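Local coordinates for protein alginate lyase (Paenibacillus sp. FPU-7, PDB 6KFN) that cleaves the polysaccharide alginate, probably by the beta-elimination used by alginate lyases, on a right-handed parallel beta-helix scaffold, at residues 272-284 with 288-299. Residues are numbered along the deposited sequence; the frame is centred on the assembly and turned at random. Where two conformers were deposited one is given.
Sequences NAVGDATASAAGN and PAGNLYQGHVNA
The hydroxyl of Tyr293 takes a nearly straight hydrogen bond from Asn284, ND2 to OH 2.9 Å with 171° at the hydrogen, the oxygen lying in the amide plane and the ring standing steeply to it (77°). Ala281 CB sits over one face of the Tyr293 ring, 3.4 Å from Tyr293 CZ, and in the conformer given Leu292 CG lies over the opposite face. With CG anti to its own carbonyl carbon (chi1 -53°), the ring is carried toward Ala281 and Asn284. A phenylalanine here would probably leave Asn284 ND2 without this acceptor, though its bond to Phe256 O could remain. Val297 continues the apolar layer, CG1 meeting Ala281 CB at 3.9 Å and CG2 facing Ala273 CB.

The backbones pair in parallel: Ala273 N to Gln294 O is 2.8 Å, while Ala279 O accepts from Asn298 N, and Ala281 N donates to Asn298 O. Where the two segments turn, a water accepts from His296 N at 2.8 Å and also lies near Ala273 O and Ala277 O. Gly295 CA approaches Ala273 O at 3.3 Å, where a side chain would clash. Successive coils stacked in parallel at the C-terminal end are characteristic of the right-handed parallel beta-helix.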
# COMPACT_ATOMS: atom_id res chain seq x y z
N ASN A 272 -1.39 -2.59 20.22
CA ASN A 272 -1.74 -3.87 20.84
C ASN A 272 -0.82 -4.93 20.22
O ASN A 272 -1.06 -5.39 19.10
CB ASN A 272 -3.21 -4.18 20.60
CG ASN A 272 -3.65 -5.42 21.30
OD1 ASN A 272 -2.90 -6.00 22.12
ND2 ASN A 272 -4.88 -5.82 21.05
N ALA A 273 0.25 -5.25 20.95
CA ALA A 273 1.24 -6.22 20.51
C ALA A 273 0.85 -7.56 21.13
O ALA A 273 0.99 -7.76 22.34
CB ALA A 273 2.64 -5.80 20.93
N VAL A 274 0.29 -8.44 20.32
CA VAL A 274 -0.33 -9.66 20.83
C VAL A 274 0.70 -10.76 21.05
O VAL A 274 1.53 -11.03 20.18
CB VAL A 274 -1.45 -10.10 19.87
CG1 VAL A 274 -2.12 -11.38 20.34
CG2 VAL A 274 -2.48 -8.99 19.72
N GLY A 275 0.62 -11.43 22.18
CA GLY A 275 1.39 -12.64 22.40
C GLY A 275 2.86 -12.36 22.55
O GLY A 275 3.29 -11.61 23.42
N ASP A 276 3.67 -12.96 21.67
CA ASP A 276 5.10 -12.80 21.68
C ASP A 276 5.59 -11.62 20.84
O ASP A 276 6.79 -11.41 20.72
CB ASP A 276 5.77 -14.10 21.18
CG ASP A 276 5.60 -15.25 22.07
OD1 ASP A 276 5.60 -15.09 23.30
OD2 ASP A 276 5.47 -16.38 21.54
N ALA A 277 4.69 -10.84 20.24
CA ALA A 277 5.10 -9.75 19.39
C ALA A 277 5.86 -8.71 20.21
O ALA A 277 5.55 -8.51 21.38
CB ALA A 277 3.88 -9.10 18.76
N THR A 278 6.83 -8.02 19.59
CA THR A 278 7.56 -6.99 20.31
C THR A 278 7.52 -5.66 19.55
O THR A 278 7.60 -5.61 18.32
CB THR A 278 9.01 -7.39 20.62
OG1 THR A 278 9.72 -7.67 19.40
CG2 THR A 278 9.08 -8.56 21.58
N ALA A 279 7.44 -4.59 20.35
CA ALA A 279 7.42 -3.26 19.82
C ALA A 279 8.09 -2.31 20.77
O ALA A 279 8.21 -2.56 21.97
CB ALA A 279 5.96 -2.82 19.57
N SER A 280 8.46 -1.16 20.24
CA SER A 280 8.91 0.00 21.00
C SER A 280 8.03 1.17 20.61
O SER A 280 7.57 1.26 19.47
CB SER A 280 10.38 0.33 20.70
OG SER A 280 11.24 -0.77 20.96
N ALA A 281 7.82 2.09 21.56
CA ALA A 281 6.92 3.21 21.32
C ALA A 281 7.42 4.43 22.07
O ALA A 281 7.87 4.34 23.21
CB ALA A 281 5.52 2.83 21.74
N ALA A 282 7.29 5.59 21.43
CA ALA A 282 7.62 6.85 22.06
C ALA A 282 6.93 7.99 21.32
O ALA A 282 6.79 7.95 20.11
CB ALA A 282 9.13 7.13 22.06
N GLY A 283 6.47 8.98 22.08
CA GLY A 283 5.98 10.18 21.45
C GLY A 283 4.66 10.04 20.75
O GLY A 283 4.34 10.90 19.92
N ASN A 284 3.89 9.02 21.02
CA ASN A 284 2.57 8.87 20.42
C ASN A 284 1.55 9.61 21.28
O ASN A 284 1.68 9.70 22.49
CB ASN A 284 2.20 7.40 20.29
CG ASN A 284 3.20 6.64 19.45
OD1 ASN A 284 3.37 6.93 18.27
ND2 ASN A 284 3.86 5.65 20.03
N PRO A 288 -9.41 10.39 22.87
CA PRO A 288 -9.27 11.03 24.18
C PRO A 288 -8.22 10.25 25.01
O PRO A 288 -7.52 9.36 24.50
CB PRO A 288 -10.67 10.88 24.76
CG PRO A 288 -11.13 9.54 24.23
CD PRO A 288 -10.63 9.55 22.80
N ALA A 289 -8.12 10.57 26.29
CA ALA A 289 -7.35 9.72 27.18
C ALA A 289 -7.89 8.29 27.12
O ALA A 289 -9.09 8.06 26.97
CB ALA A 289 -7.49 10.24 28.61
N GLY A 290 -6.99 7.32 27.25
CA GLY A 290 -7.45 5.94 27.24
C GLY A 290 -6.30 4.98 27.07
O GLY A 290 -5.14 5.32 27.38
N ASN A 291 -6.62 3.77 26.64
CA ASN A 291 -5.64 2.71 26.60
C ASN A 291 -4.50 3.02 25.62
O ASN A 291 -4.71 3.46 24.49
CB ASN A 291 -6.35 1.44 26.21
CG ASN A 291 -7.20 0.88 27.35
OD1 ASN A 291 -6.94 1.17 28.52
ND2 ASN A 291 -8.18 0.10 27.01
N LEU A 292 -3.29 2.73 26.07
CA LEU A 292 -2.08 3.08 25.35
C LEU A 292 -1.47 1.82 24.72
O LEU A 292 -1.69 1.54 23.54
CB LEU A 292 -1.15 3.85 26.28
CG LEU A 292 0.03 4.51 25.58
CD1 LEU A 292 -0.39 5.53 24.47
CD2 LEU A 292 0.92 5.12 26.65
N TYR A 293 -0.76 1.03 25.52
CA TYR A 293 -0.01 -0.11 25.02
C TYR A 293 -0.40 -1.39 25.74
O TYR A 293 -0.60 -1.41 26.96
CB TYR A 293 1.52 0.14 25.17
CG TYR A 293 1.95 1.46 24.55
CD1 TYR A 293 1.61 1.79 23.25
CD2 TYR A 293 2.73 2.36 25.25
CE1 TYR A 293 1.97 2.98 22.71
CE2 TYR A 293 3.13 3.57 24.69
CZ TYR A 293 2.72 3.88 23.41
OH TYR A 293 3.06 5.07 22.80
N GLN A 294 -0.44 -2.47 24.98
CA GLN A 294 -0.64 -3.82 25.50
C GLN A 294 0.41 -4.73 24.88
O GLN A 294 0.70 -4.62 23.68
CB GLN A 294 -2.07 -4.33 25.23
CG GLN A 294 -2.36 -5.56 26.13
CD GLN A 294 -3.75 -6.13 26.05
OE1 GLN A 294 -4.47 -5.79 25.11
NE2 GLN A 294 -4.11 -6.98 26.92
N GLY A 295 0.95 -5.62 25.71
CA GLY A 295 1.92 -6.59 25.28
C GLY A 295 3.34 -6.18 25.63
O GLY A 295 3.60 -5.43 26.57
N HIS A 296 4.28 -6.71 24.84
CA HIS A 296 5.72 -6.49 25.03
C HIS A 296 6.10 -5.21 24.31
O HIS A 296 6.74 -5.22 23.26
CB HIS A 296 6.52 -7.67 24.50
CG HIS A 296 6.25 -8.97 25.19
ND1 HIS A 296 5.21 -9.82 24.86
CD2 HIS A 296 6.91 -9.59 26.19
CE1 HIS A 296 5.23 -10.89 25.62
NE2 HIS A 296 6.27 -10.79 26.42
N VAL A 297 5.67 -4.09 24.89
CA VAL A 297 5.91 -2.77 24.33
C VAL A 297 6.87 -2.03 25.25
O VAL A 297 6.54 -1.75 26.41
CB VAL A 297 4.62 -1.97 24.10
CG1 VAL A 297 4.96 -0.63 23.44
CG2 VAL A 297 3.64 -2.75 23.24
N ASN A 298 8.04 -1.70 24.71
CA ASN A 298 9.04 -0.92 25.40
C ASN A 298 8.74 0.54 25.15
O ASN A 298 8.85 1.02 24.04
CB ASN A 298 10.42 -1.29 24.88
CG ASN A 298 11.52 -0.58 25.61
OD1 ASN A 298 11.27 0.37 26.37
ND2 ASN A 298 12.76 -1.00 25.36
N ALA A 299 8.24 1.21 26.18
CA ALA A 299 7.74 2.57 26.06
C ALA A 299 8.74 3.49 26.73
O ALA A 299 8.89 4.62 26.29
CB ALA A 299 6.35 2.71 26.66
O HOH W 1 3.50 -8.67 23.00
O HOH W 2 4.21 7.10 23.71